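PDB 4IUL: eukaryotic translation initiation factor 4 gamma 2 from Homo sapiens, which probably takes part in translation initiation, its MIF4G domain interacting with the RNA helicase eIF4A. Local coordinates for residues L43-V48 against L82-D87; A88-G93 against Q104-R109; K175-L180 against E197-I202; Q221-M226 against D245-R250. All blocks are in the same frame, centred on the assembly; numbering follows the deposited sequence.

Contact 1: L43-V48 against L82-D87; sequences LELLNV and LRLAED
Leu46 carries this contact, each of its two methyl groups meeting a different chemistry on helix 74-87. The apolar part comes first. Leu46 CD2 abuts Leu84 CD2 at 3.4 Å, tighter than usual for two methyl carbons, the two side chains running past each other in opposite directions. Leu45 adds a looser touch, its CD2 reaching Leu84 CD1 at 4.3 Å, while Leu84 also packs on Val59 and Ile63 of helix 53-69. The polar part is an ion pair one helical turn long: Arg83 NH1 donates to Asp87 OD2 at 3.0 Å, OD2 lying almost in the guanidinium plane, whereas NH1 meets OD2 from above the carboxylate plane, 38° out of it. Bends at chi2 and chi3 fold the arginine chain back along its own helix to make this bond. Leu46 CD1 rests against the pair, 3.8 Å from Asp87 OD2 and 4.0 Å from Arg83 NH2. Cutting Leu46 back to an alanine would probably open a gap beside Leu84 CD2 and uncover one side of the Arg83–Asp87 pair. The segment axes come no closer than 10.7 Å and make 37°, and no hydrogen bond spans them. Between these segments cohesion is therefore mainly apolar, while the Arg83 and Asp87 charges probably offset each other within helix 74-87.

Contact 2: A88-G93 against Q104-R109; sequences APNFDG and QSTTFR
Thr107 turns OG1 beside its own backbone N and anti to its carbonyl carbon (chi1 -59°), which sets the hydroxyl against Phe91, while Asn90 swings CG anti to its backbone N (chi1 -155°) and lays its amide along Ser105 and Thr106. Thr107 OG1 accepts from Phe91 N at 2.7 Å, and the same oxygen lies near the plane of the Phe91 ring, at its edge. Asp92 OD1 comes within 3.0 Å of Thr107 OG1 and also forms a salt bridge with Arg110. A valine in place of Thr107 would remove the hydroxyl, which is likely to leave Phe91 N without its acceptor and the loop less firmly held on the helix start. In the Asn90 amide, OD1 accepts from Asp92 N at 3.0 Å in a nearly straight bond, closing the turn, and ND2 lies 2.9 Å from Ser105 O. One water bridges the two segments further back, donating to Ala88 O and accepting from Thr106 OG1, both at 2.7 Å. That same Thr106 OG1 receives a weak bond from Arg109 N at 3.5 Å. Next to it, Ala88 CB meets Phe108 CB at 4.4 Å, where Phe108 heads toward Ile60 and Leu84. Two recognised local motifs thus face each other: an Asx turn at Asn90, in the linker that follows helix 74-87, and a threonine N-cap at Thr106, which begins helix 107-127 of this all-helical MIF4G domain.

Contact 3: K175-L180 against E197-I202; sequences KCIKTL and ECLCQI
Leu180 and Leu199 bring their backbones closest, with CA atoms 6.4 Å apart, yet the two leucines adopt different conformations. Leu180 holds CG beside its backbone N (chi1 -67°), sending CD1 straight at the opposing helix, where it nestles between side chain and main chain: it is 3.6 Å from Leu199 N and 4.0 Å from Leu199 CB. The same methyl reaches Cys198 SG at 4.0 Å, since the cysteine keeps its sulfur anti to the backbone N. Leu199 instead has CG anti to its backbone N (chi1 170°), which puts CD1 against Ile177, whose CG2 it meets at 3.9 Å with the side chains crossing at about a right angle. Ile177 divides its branches between two partners. CG2 serves Leu199, and CG1, beside the backbone N, comes within 4.1 Å of Ile202 CG2. Ile202 and Leu180 also share Ile156 of helix 141-163 as a neighbour, and this third helix extends the apolar layer on that side. Behind the interface, Thr179 OG1 donates to Cys176 O at 2.9 Å, an oxygen that also accepts from Leu180 N; the hydroxyl is in this way satisfied within its own helix. The segments run close to antiparallel, 154° apart, as is common for successive helices in a helical-repeat fold. With no hydrogen bond or ion pair across it, the contact rests on close packing and burial of apolar groups: aliphatic carbons and one cysteine sulfur, mostly buried between helices 170-181 and 193-210, with Cys198 at a partly exposed position.

Contact 4: Q221-M226 against D245-R250; sequences QYFARM and DTVELR
Phe223 and Val247 lie at the closest backbone approach, CA to CA 6.7 Å, where two helical segments run at 141° to each other with axes 10.5 Å apart. The Phe223 ring is the centrepiece. Over one face stands Arg250 CD, 3.7 Å from the ring centroid and only 7° off the normal, a CH-pi contact; over the opposite face sits Met226 SD, 3.8 Å above the plane, so the ring is sandwiched between an arginine methylene and a sulfur from its own helix. Val247 closes the rim, its CG2 3.8 Å from Phe223 CD2. The Met226 chain bends at its last torsion, carrying CE across to Thr246 CG2 at 3.7 Å. That methyl is available because Thr246 keeps OG1 on the other branch, bonded to Leu242 O. The Arg250 chain comes in past the ring's CE2 side, CB 3.8 Å from Phe223 CE2, and CD then passes over the face; its guanidinium lies within 19° of the ring plane. The polar end is held by two carboxylates, NH1 by Asp220 and NE by Asp211, which would fix the methylene's position and probably balance the charge. Met203 of helix 193-210 touches both Phe223 and Thr246. Such antiparallel packing of helices close in sequence, around a buried phenylalanine, fits the HEAT-repeat architecture of the MIF4G domain, here joining helices 216-227 and 237-251.

How the contacts relate
The four contacts follow one another in series along a chain that is helical with no strand, and they fall into two pairs on opposite sides of its centre. Contacts 1 and 2, with centres 13 Å apart, share a junction where Phe108 of helix 107-127 packs on Leu84 and Ala85 of helix 74-87. Contacts 3 and 4, 12 Å apart, are carried by helices 193-210 and 216-227 respectively, which follow each other in the chain; Ile177 touches Tyr222 there. Between the pairs no atoms touch: contacts 2 and 3 stay about 15 Å apart at their nearest atoms. The pairs thus sample two separate regions of one MIF4G domain, consistent with a HEAT-type array of successive helices.

Contact 1: L43-V48 against L82-D87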
loop_
_atom_site.group_PDB
_atom_site.type_symbol
_atom_site.label_atom_id
_atom_site.label_comp_id
_atom_site.label_asym_id
_atom_site.label_seq_id
_atom_site.Cartn_x
_atom_site.Cartn_y
_atom_site.Cartn_z
ATOM N N LEU A 43 -9.395 14.030 -14.172
ATOM C CA LEU A 43 -9.115 15.338 -14.761
ATOM C C LEU A 43 -9.593 16.460 -13.851
ATOM O O LEU A 43 -8.935 17.496 -13.737
ATOM C CB LEU A 43 -9.790 15.470 -16.131
ATOM C CG LEU A 43 -9.099 14.769 -17.304
ATOM C CD1 LEU A 43 -10.005 14.775 -18.521
ATOM C CD2 LEU A 43 -7.790 15.479 -17.611
ATOM N N GLU A 44 -10.741 16.252 -13.211
ATOM C CA GLU A 44 -11.294 17.253 -12.305
ATOM C C GLU A 44 -10.361 17.434 -11.106
ATOM O O GLU A 44 -10.058 18.559 -10.699
ATOM C CB GLU A 44 -12.677 16.816 -11.818
ATOM C CG GLU A 44 -13.562 17.968 -11.359
ATOM C CD GLU A 44 -14.844 17.490 -10.698
ATOM O OE1 GLU A 44 -15.397 16.457 -11.145
ATOM O OE2 GLU A 44 -15.300 18.155 -9.738
ATOM N N LEU A 45 -9.896 16.318 -10.553
ATOM C CA LEU A 45 -9.001 16.348 -9.406
ATOM C C LEU A 45 -7.716 17.095 -9.731
ATOM O O LEU A 45 -7.189 17.827 -8.892
ATOM C CB LEU A 45 -8.676 14.925 -8.944
ATOM C CG LEU A 45 -7.834 14.812 -7.670
ATOM C CD1 LEU A 45 -8.437 15.695 -6.578
ATOM C CD2 LEU A 45 -7.780 13.359 -7.216
ATOM N N LEU A 46 -7.216 16.905 -10.950
ATOM C CA LEU A 46 -5.995 17.571 -11.395
ATOM C C LEU A 46 -6.194 19.076 -11.556
ATOM O O LEU A 46 -5.262 19.862 -11.381
ATOM C CB LEU A 46 -5.528 16.988 -12.733
ATOM C CG LEU A 46 -4.758 15.668 -12.706
ATOM C CD1 LEU A 46 -4.638 15.099 -14.113
ATOM C CD2 LEU A 46 -3.382 15.907 -12.103
ATOM N N ASN A 47 -7.418 19.474 -11.879
ATOM C CA ASN A 47 -7.723 20.878 -12.089
ATOM C C ASN A 47 -7.705 21.716 -10.814
ATOM O O ASN A 47 -7.335 22.891 -10.854
ATOM C CB ASN A 47 -9.087 21.009 -12.782
ATOM C CG ASN A 47 -9.470 22.456 -13.058
ATOM O OD1 ASN A 47 -8.747 23.184 -13.742
ATOM N ND2 ASN A 47 -10.614 22.879 -12.526
ATOM N N VAL A 48 -8.087 21.117 -9.687
ATOM C CA VAL A 48 -8.137 21.854 -8.421
ATOM C C VAL A 48 -7.228 21.361 -7.281
ATOM O O VAL A 48 -7.026 22.074 -6.294
ATOM C CB VAL A 48 -9.585 21.897 -7.887
ATOM C CG1 VAL A 48 -10.027 20.498 -7.458
ATOM C CG2 VAL A 48 -9.686 22.881 -6.735
ATOM N N LEU A 82 -0.316 8.189 -9.358
ATOM C CA LEU A 82 0.672 8.265 -10.437
ATOM C C LEU A 82 0.492 9.528 -11.278
ATOM O O LEU A 82 1.456 10.234 -11.557
ATOM C CB LEU A 82 0.575 7.039 -11.343
ATOM C CG LEU A 82 1.423 7.069 -12.628
ATOM C CD1 LEU A 82 2.913 7.252 -12.289
ATOM C CD2 LEU A 82 1.209 5.762 -13.408
ATOM N N ARG A 83 -0.746 9.800 -11.685
ATOM C CA ARG A 83 -1.057 10.977 -12.494
ATOM C C ARG A 83 -0.655 12.266 -11.777
ATOM O O ARG A 83 -0.038 13.155 -12.370
ATOM C CB ARG A 83 -2.557 11.015 -12.809
ATOM C CG ARG A 83 -3.104 9.714 -13.388
ATOM C CD ARG A 83 -2.705 9.492 -14.851
ATOM N NE ARG A 83 -3.508 10.314 -15.756
ATOM C CZ ARG A 83 -3.241 11.582 -16.057
ATOM N NH1 ARG A 83 -2.178 12.184 -15.534
ATOM N NH2 ARG A 83 -4.056 12.259 -16.860
ATOM N N LEU A 84 -1.006 12.364 -10.496
ATOM C CA LEU A 84 -0.674 13.548 -9.705
ATOM C C LEU A 84 0.838 13.698 -9.536
ATOM O O LEU A 84 1.372 14.808 -9.590
ATOM C CB LEU A 84 -1.350 13.477 -8.328
ATOM C CG LEU A 84 -2.880 13.587 -8.360
ATOM C CD1 LEU A 84 -3.466 13.350 -6.974
ATOM C CD2 LEU A 84 -3.262 14.963 -8.867
ATOM N N ALA A 85 1.527 12.577 -9.337
ATOM C CA ALA A 85 2.973 12.608 -9.166
ATOM C C ALA A 85 3.670 13.164 -10.399
ATOM O O ALA A 85 4.678 13.872 -10.293
ATOM C CB ALA A 85 3.499 11.205 -8.869
ATOM N N GLU A 86 3.128 12.849 -11.568
ATOM C CA GLU A 86 3.730 13.296 -12.812
ATOM C C GLU A 86 3.335 14.706 -13.224
ATOM O O GLU A 86 4.151 15.427 -13.793
ATOM C CB GLU A 86 3.394 12.315 -13.949
ATOM C CG GLU A 86 3.803 10.867 -13.663
ATOM C CD GLU A 86 3.616 9.930 -14.856
ATOM O OE1 GLU A 86 2.551 9.983 -15.510
ATOM O OE2 GLU A 86 4.534 9.124 -15.132
ATOM N N ASP A 87 2.106 15.114 -12.924
ATOM C CA ASP A 87 1.647 16.443 -13.333
ATOM C C ASP A 87 1.731 17.583 -12.310
ATOM O O ASP A 87 1.859 18.742 -12.691
ATOM C CB ASP A 87 0.219 16.348 -13.890
ATOM C CG ASP A 87 0.111 15.371 -15.062
ATOM O OD1 ASP A 87 1.155 15.082 -15.689
ATOM O OD2 ASP A 87 -1.010 14.902 -15.365
#

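Contact 2: A88-G93 against Q104-R109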
loop_
_atom_site.group_PDB
_atom_site.type_symbol
_atom_site.label_atom_id
_atom_site.label_comp_id
_atom_site.label_asym_id
_atom_site.label_seq_id
_atom_site.Cartn_x
_atom_site.Cartn_y
_atom_site.Cartn_z
ATOM N N ALA A 88 1.666 17.267 -11.022
ATOM C CA ALA A 88 1.731 18.309 -10.000
ATOM C C ALA A 88 3.076 19.040 -9.995
ATOM O O ALA A 88 4.128 18.413 -10.036
ATOM C CB ALA A 88 1.469 17.711 -8.627
ATOM N N PRO A 89 3.051 20.382 -9.948
ATOM C CA PRO A 89 4.285 21.177 -9.932
ATOM C C PRO A 89 5.086 21.021 -8.637
ATOM O O PRO A 89 4.517 20.798 -7.571
ATOM C CB PRO A 89 3.780 22.610 -10.137
ATOM C CG PRO A 89 2.377 22.564 -9.596
ATOM C CD PRO A 89 1.870 21.248 -10.116
ATOM N N ASN A 90 6.407 21.144 -8.741
ATOM C CA ASN A 90 7.288 21.012 -7.590
ATOM C C ASN A 90 7.275 22.297 -6.764
ATOM O O ASN A 90 7.218 23.397 -7.315
ATOM C CB ASN A 90 8.722 20.716 -8.053
ATOM C CG ASN A 90 9.546 19.983 -6.997
ATOM O OD1 ASN A 90 9.429 20.249 -5.802
ATOM N ND2 ASN A 90 10.393 19.063 -7.445
ATOM N N PHE A 91 7.337 22.152 -5.443
ATOM C CA PHE A 91 7.336 23.297 -4.537
ATOM C C PHE A 91 8.519 23.288 -3.571
ATOM O O PHE A 91 8.556 24.081 -2.633
ATOM C CB PHE A 91 6.038 23.331 -3.721
ATOM C CG PHE A 91 4.813 23.630 -4.539
ATOM C CD1 PHE A 91 4.617 24.895 -5.087
ATOM C CD2 PHE A 91 3.865 22.642 -4.778
ATOM C CE1 PHE A 91 3.495 25.170 -5.862
ATOM C CE2 PHE A 91 2.740 22.904 -5.550
ATOM C CZ PHE A 91 2.553 24.172 -6.094
ATOM N N ASP A 92 9.486 22.402 -3.786
ATOM C CA ASP A 92 10.637 22.345 -2.888
ATOM C C ASP A 92 11.815 23.180 -3.397
ATOM O O ASP A 92 12.562 22.751 -4.280
ATOM C CB ASP A 92 11.096 20.894 -2.682
ATOM C CG ASP A 92 10.005 19.999 -2.108
ATOM O OD1 ASP A 92 9.061 20.512 -1.473
ATOM O OD2 ASP A 92 10.110 18.767 -2.281
ATOM N N GLY A 93 11.978 24.374 -2.832
ATOM C CA GLY A 93 13.067 25.245 -3.240
ATOM C C GLY A 93 12.992 25.651 -4.700
ATOM O O GLY A 93 14.018 25.841 -5.360
ATOM N N GLN A 104 12.759 11.679 -11.500
ATOM C CA GLN A 104 12.068 12.846 -10.975
ATOM C C GLN A 104 11.793 12.777 -9.471
ATOM O O GLN A 104 11.410 11.738 -8.936
ATOM C CB GLN A 104 10.747 13.048 -11.730
ATOM C CG GLN A 104 9.960 14.285 -11.311
ATOM C CD GLN A 104 8.545 14.304 -11.879
ATOM O OE1 GLN A 104 7.753 13.383 -11.645
ATOM N NE2 GLN A 104 8.219 15.358 -12.625
ATOM N N SER A 105 11.994 13.904 -8.805
ATOM C CA SER A 105 11.757 14.023 -7.379
ATOM C C SER A 105 10.949 15.300 -7.184
ATOM O O SER A 105 11.376 16.376 -7.608
ATOM C CB SER A 105 13.088 14.122 -6.632
ATOM O OG SER A 105 12.880 14.117 -5.231
ATOM N N THR A 106 9.779 15.185 -6.558
ATOM C CA THR A 106 8.928 16.351 -6.339
ATOM C C THR A 106 8.223 16.349 -4.985
ATOM O O THR A 106 8.246 15.363 -4.243
ATOM C CB THR A 106 7.829 16.461 -7.411
ATOM O OG1 THR A 106 6.908 15.375 -7.255
ATOM C CG2 THR A 106 8.426 16.412 -8.813
ATOM N N THR A 107 7.582 17.476 -4.691
ATOM C CA THR A 107 6.842 17.677 -3.459
ATOM C C THR A 107 5.833 16.546 -3.276
ATOM O O THR A 107 5.837 15.863 -2.247
ATOM C CB THR A 107 6.096 19.040 -3.498
ATOM O OG1 THR A 107 7.051 20.094 -3.679
ATOM C CG2 THR A 107 5.331 19.283 -2.202
ATOM N N PHE A 108 4.980 16.341 -4.278
ATOM C CA PHE A 108 3.976 15.297 -4.195
ATOM C C PHE A 108 4.596 13.949 -3.841
ATOM O O PHE A 108 4.195 13.320 -2.861
ATOM C CB PHE A 108 3.203 15.143 -5.503
ATOM C CG PHE A 108 2.053 14.175 -5.401
ATOM C CD1 PHE A 108 0.848 14.567 -4.823
ATOM C CD2 PHE A 108 2.205 12.847 -5.788
ATOM C CE1 PHE A 108 -0.192 13.645 -4.626
ATOM C CE2 PHE A 108 1.174 11.918 -5.593
ATOM C CZ PHE A 108 -0.025 12.316 -5.010
ATOM N N ARG A 109 5.578 13.522 -4.632
ATOM C CA ARG A 109 6.239 12.236 -4.411
ATOM C C ARG A 109 6.791 12.072 -3.007
ATOM O O ARG A 109 6.638 11.013 -2.404
ATOM C CB ARG A 109 7.367 12.018 -5.433
ATOM C CG ARG A 109 6.885 11.722 -6.861
ATOM C CD ARG A 109 8.066 11.518 -7.800
ATOM N NE ARG A 109 7.673 11.352 -9.197
ATOM C CZ ARG A 109 7.175 10.232 -9.715
ATOM N NH1 ARG A 109 7.004 9.162 -8.954
ATOM N NH2 ARG A 109 6.853 10.182 -11.001
HETATM O O HOH W 1 4.890 16.093 -8.970
#

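Contact 3: K175-L180 against E197-I202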
loop_
_atom_site.group_PDB
_atom_site.type_symbol
_atom_site.label_atom_id
_atom_site.label_comp_id
_atom_site.label_asym_id
_atom_site.label_seq_id
_atom_site.Cartn_x
_atom_site.Cartn_y
_atom_site.Cartn_z
ATOM N N LYS A 175 9.191 -4.501 4.988
ATOM C CA LYS A 175 8.562 -4.400 6.301
ATOM C C LYS A 175 7.173 -5.049 6.283
ATOM O O LYS A 175 6.731 -5.606 7.287
ATOM C CB LYS A 175 8.463 -2.930 6.721
ATOM C CG LYS A 175 8.787 -2.688 8.178
ATOM C CD LYS A 175 9.100 -1.224 8.443
ATOM C CE LYS A 175 10.373 -0.798 7.738
ATOM N NZ LYS A 175 10.677 0.646 7.952
ATOM N N CYS A 176 6.490 -4.972 5.142
ATOM C CA CYS A 176 5.179 -5.586 4.998
ATOM C C CYS A 176 5.362 -7.109 4.977
ATOM O O CYS A 176 4.670 -7.841 5.682
ATOM C CB CYS A 176 4.505 -5.130 3.694
ATOM S SG CYS A 176 3.885 -3.419 3.689
ATOM N N ILE A 177 6.304 -7.578 4.163
ATOM C CA ILE A 177 6.578 -9.003 4.040
ATOM C C ILE A 177 6.950 -9.624 5.383
ATOM O O ILE A 177 6.499 -10.716 5.710
ATOM C CB ILE A 177 7.733 -9.268 3.044
ATOM C CG1 ILE A 177 7.278 -8.923 1.623
ATOM C CG2 ILE A 177 8.196 -10.731 3.145
ATOM C CD1 ILE A 177 8.339 -9.132 0.569
ATOM N N LYS A 178 7.772 -8.919 6.150
ATOM C CA LYS A 178 8.214 -9.407 7.449
ATOM C C LYS A 178 7.071 -9.612 8.435
ATOM O O LYS A 178 7.059 -10.601 9.171
ATOM C CB LYS A 178 9.240 -8.450 8.061
ATOM C CG LYS A 178 9.747 -8.905 9.419
ATOM C CD LYS A 178 10.919 -8.065 9.919
ATOM C CE LYS A 178 11.453 -8.618 11.239
ATOM N NZ LYS A 178 12.588 -7.816 11.759
ATOM N N THR A 179 6.115 -8.687 8.456
ATOM C CA THR A 179 4.994 -8.810 9.379
ATOM C C THR A 179 4.034 -9.926 8.972
ATOM O O THR A 179 3.419 -10.562 9.825
ATOM C CB THR A 179 4.208 -7.483 9.501
ATOM O OG1 THR A 179 3.613 -7.155 8.245
ATOM C CG2 THR A 179 5.135 -6.356 9.918
ATOM N N LEU A 180 3.913 -10.167 7.670
ATOM C CA LEU A 180 3.020 -11.210 7.179
ATOM C C LEU A 180 3.536 -12.626 7.439
ATOM O O LEU A 180 2.739 -13.545 7.632
ATOM C CB LEU A 180 2.747 -11.024 5.682
ATOM C CG LEU A 180 1.943 -9.784 5.268
ATOM C CD1 LEU A 180 1.654 -9.839 3.770
ATOM C CD2 LEU A 180 0.635 -9.727 6.057
ATOM N N GLU A 197 -2.124 -15.397 2.160
ATOM C CA GLU A 197 -2.670 -15.166 0.829
ATOM C C GLU A 197 -2.260 -13.773 0.344
ATOM O O GLU A 197 -2.005 -13.569 -0.842
ATOM C CB GLU A 197 -4.198 -15.280 0.844
ATOM C CG GLU A 197 -4.818 -15.425 -0.539
ATOM C CD GLU A 197 -6.336 -15.328 -0.522
ATOM O OE1 GLU A 197 -6.958 -15.829 0.443
ATOM O OE2 GLU A 197 -6.909 -14.762 -1.479
ATOM N N CYS A 198 -2.213 -12.819 1.271
ATOM C CA CYS A 198 -1.822 -11.450 0.954
ATOM C C CYS A 198 -0.348 -11.458 0.534
ATOM O O CYS A 198 0.027 -10.830 -0.453
ATOM C CB CYS A 198 -2.020 -10.561 2.184
ATOM S SG CYS A 198 -1.722 -8.784 1.962
ATOM N N LEU A 199 0.475 -12.187 1.287
ATOM C CA LEU A 199 1.904 -12.293 1.004
ATOM C C LEU A 199 2.158 -12.754 -0.427
ATOM O O LEU A 199 3.001 -12.195 -1.125
ATOM C CB LEU A 199 2.574 -13.263 1.979
ATOM C CG LEU A 199 4.019 -13.641 1.644
ATOM C CD1 LEU A 199 4.915 -12.415 1.745
ATOM C CD2 LEU A 199 4.491 -14.723 2.591
ATOM N N CYS A 200 1.429 -13.770 -0.871
ATOM C CA CYS A 200 1.612 -14.255 -2.231
ATOM C C CYS A 200 1.209 -13.187 -3.244
ATOM O O CYS A 200 1.787 -13.103 -4.324
ATOM C CB CYS A 200 0.817 -15.546 -2.451
ATOM S SG CYS A 200 1.503 -16.967 -1.540
ATOM N N GLN A 201 0.224 -12.369 -2.893
ATOM C CA GLN A 201 -0.227 -11.298 -3.774
ATOM C C GLN A 201 0.922 -10.313 -3.954
ATOM O O GLN A 201 1.334 -10.020 -5.077
ATOM C CB GLN A 201 -1.422 -10.572 -3.160
ATOM C CG GLN A 201 -1.970 -9.466 -4.034
ATOM C CD GLN A 201 -2.532 -9.999 -5.338
ATOM O OE1 GLN A 201 -3.588 -10.635 -5.356
ATOM N NE2 GLN A 201 -1.822 -9.756 -6.437
ATOM N N ILE A 202 1.431 -9.807 -2.830
ATOM C CA ILE A 202 2.551 -8.867 -2.818
ATOM C C ILE A 202 3.739 -9.442 -3.572
ATOM O O ILE A 202 4.338 -8.777 -4.415
ATOM C CB ILE A 202 3.003 -8.554 -1.366
ATOM C CG1 ILE A 202 2.139 -7.439 -0.783
ATOM C CG2 ILE A 202 4.479 -8.167 -1.337
ATOM C CD1 ILE A 202 2.247 -6.127 -1.540
#

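Contact 4: Q221-M226 against D245-R250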
loop_
_atom_site.group_PDB
_atom_site.type_symbol
_atom_site.label_atom_id
_atom_site.label_comp_id
_atom_site.label_asym_id
_atom_site.label_seq_id
_atom_site.Cartn_x
_atom_site.Cartn_y
_atom_site.Cartn_z
ATOM N N GLN A 221 15.897 -16.188 2.578
ATOM C CA GLN A 221 15.369 -16.431 3.911
ATOM C C GLN A 221 13.832 -16.484 3.900
ATOM O O GLN A 221 13.233 -17.345 4.550
ATOM C CB GLN A 221 15.859 -15.330 4.848
ATOM C CG GLN A 221 15.911 -15.712 6.307
ATOM C CD GLN A 221 16.425 -14.575 7.172
ATOM O OE1 GLN A 221 17.350 -13.851 6.782
ATOM N NE2 GLN A 221 15.838 -14.417 8.356
ATOM N N TYR A 222 13.200 -15.571 3.160
ATOM C CA TYR A 222 11.740 -15.521 3.068
ATOM C C TYR A 222 11.166 -16.800 2.459
ATOM O O TYR A 222 10.238 -17.403 3.003
ATOM C CB TYR A 222 11.285 -14.356 2.181
ATOM C CG TYR A 222 11.551 -12.952 2.688
ATOM C CD1 TYR A 222 11.700 -11.897 1.784
ATOM C CD2 TYR A 222 11.629 -12.665 4.055
ATOM C CE1 TYR A 222 11.921 -10.595 2.216
ATOM C CE2 TYR A 222 11.847 -11.356 4.502
ATOM C CZ TYR A 222 11.994 -10.326 3.571
ATOM O OH TYR A 222 12.216 -9.028 3.979
ATOM N N PHE A 223 11.711 -17.199 1.313
ATOM C CA PHE A 223 11.217 -18.379 0.624
ATOM C C PHE A 223 11.532 -19.718 1.293
ATOM O O PHE A 223 10.905 -20.732 0.976
ATOM C CB PHE A 223 11.680 -18.370 -0.837
ATOM C CG PHE A 223 10.878 -17.443 -1.706
ATOM C CD1 PHE A 223 11.065 -16.060 -1.639
ATOM C CD2 PHE A 223 9.889 -17.945 -2.550
ATOM C CE1 PHE A 223 10.276 -15.189 -2.397
ATOM C CE2 PHE A 223 9.093 -17.087 -3.311
ATOM C CZ PHE A 223 9.287 -15.702 -3.234
ATOM N N ALA A 224 12.495 -19.731 2.209
ATOM C CA ALA A 224 12.801 -20.962 2.927
ATOM C C ALA A 224 11.602 -21.120 3.859
ATOM O O ALA A 224 10.943 -22.162 3.901
ATOM C CB ALA A 224 14.077 -20.807 3.734
ATOM N N ARG A 225 11.319 -20.046 4.584
ATOM C CA ARG A 225 10.204 -19.995 5.512
ATOM C C ARG A 225 8.901 -20.400 4.812
ATOM O O ARG A 225 8.059 -21.073 5.406
ATOM C CB ARG A 225 10.109 -18.576 6.078
ATOM C CG ARG A 225 8.840 -18.233 6.826
ATOM C CD ARG A 225 8.690 -19.004 8.117
ATOM N NE ARG A 225 7.572 -18.477 8.896
ATOM C CZ ARG A 225 7.088 -19.042 9.995
ATOM N NH1 ARG A 225 7.619 -20.167 10.458
ATOM N NH2 ARG A 225 6.071 -18.480 10.631
ATOM N N MET A 226 8.752 -20.005 3.548
ATOM C CA MET A 226 7.559 -20.319 2.764
ATOM C C MET A 226 7.453 -21.799 2.396
ATOM O O MET A 226 6.353 -22.362 2.387
ATOM C CB MET A 226 7.521 -19.477 1.481
ATOM C CG MET A 226 7.083 -18.021 1.682
ATOM S SD MET A 226 7.467 -16.923 0.289
ATOM C CE MET A 226 6.141 -17.282 -0.870
ATOM N N ASP A 245 2.833 -22.365 -5.797
ATOM C CA ASP A 245 2.896 -21.720 -7.101
ATOM C C ASP A 245 3.821 -20.503 -7.087
ATOM O O ASP A 245 4.483 -20.208 -8.082
ATOM C CB ASP A 245 1.498 -21.296 -7.562
ATOM C CG ASP A 245 1.497 -20.735 -8.977
ATOM O OD1 ASP A 245 1.813 -21.499 -9.920
ATOM O OD2 ASP A 245 1.189 -19.533 -9.148
ATOM N N THR A 246 3.861 -19.796 -5.961
ATOM C CA THR A 246 4.713 -18.618 -5.831
ATOM C C THR A 246 6.179 -19.043 -5.763
ATOM O O THR A 246 7.027 -18.497 -6.461
ATOM C CB THR A 246 4.344 -17.808 -4.570
ATOM O OG1 THR A 246 2.996 -17.341 -4.687
ATOM C CG2 THR A 246 5.270 -16.614 -4.407
ATOM N N VAL A 247 6.464 -20.030 -4.921
ATOM C CA VAL A 247 7.812 -20.557 -4.761
ATOM C C VAL A 247 8.388 -21.052 -6.090
ATOM O O VAL A 247 9.530 -20.744 -6.432
ATOM C CB VAL A 247 7.822 -21.713 -3.743
ATOM C CG1 VAL A 247 9.062 -22.568 -3.915
ATOM C CG2 VAL A 247 7.779 -21.143 -2.334
ATOM N N GLU A 248 7.588 -21.815 -6.828
ATOM C CA GLU A 248 7.990 -22.360 -8.119
ATOM C C GLU A 248 8.324 -21.257 -9.123
ATOM O O GLU A 248 9.194 -21.427 -9.975
ATOM C CB GLU A 248 6.870 -23.236 -8.681
ATOM C CG GLU A 248 7.186 -23.899 -10.009
ATOM C CD GLU A 248 6.000 -24.677 -10.564
ATOM O OE1 GLU A 248 5.549 -25.637 -9.899
ATOM O OE2 GLU A 248 5.517 -24.323 -11.662
ATOM N N LEU A 249 7.624 -20.131 -9.022
ATOM C CA LEU A 249 7.849 -19.007 -9.924
ATOM C C LEU A 249 9.222 -18.393 -9.668
ATOM O O LEU A 249 9.919 -17.985 -10.597
ATOM C CB LEU A 249 6.760 -17.946 -9.729
ATOM C CG LEU A 249 6.828 -16.698 -10.611
ATOM C CD1 LEU A 249 6.764 -17.101 -12.071
ATOM C CD2 LEU A 249 5.683 -15.755 -10.270
ATOM N N ARG A 250 9.614 -18.345 -8.400
ATOM C CA ARG A 250 10.904 -17.774 -8.040
ATOM C C ARG A 250 12.039 -18.702 -8.453
ATOM O O ARG A 250 13.087 -18.245 -8.912
ATOM C CB ARG A 250 10.983 -17.514 -6.536
ATOM C CG ARG A 250 12.051 -16.507 -6.186
ATOM C CD ARG A 250 12.826 -16.897 -4.951
ATOM N NE ARG A 250 13.886 -15.931 -4.676
ATOM C CZ ARG A 250 14.926 -16.167 -3.884
ATOM N NH1 ARG A 250 15.063 -17.346 -3.280
ATOM N NH2 ARG A 250 15.830 -15.219 -3.697
#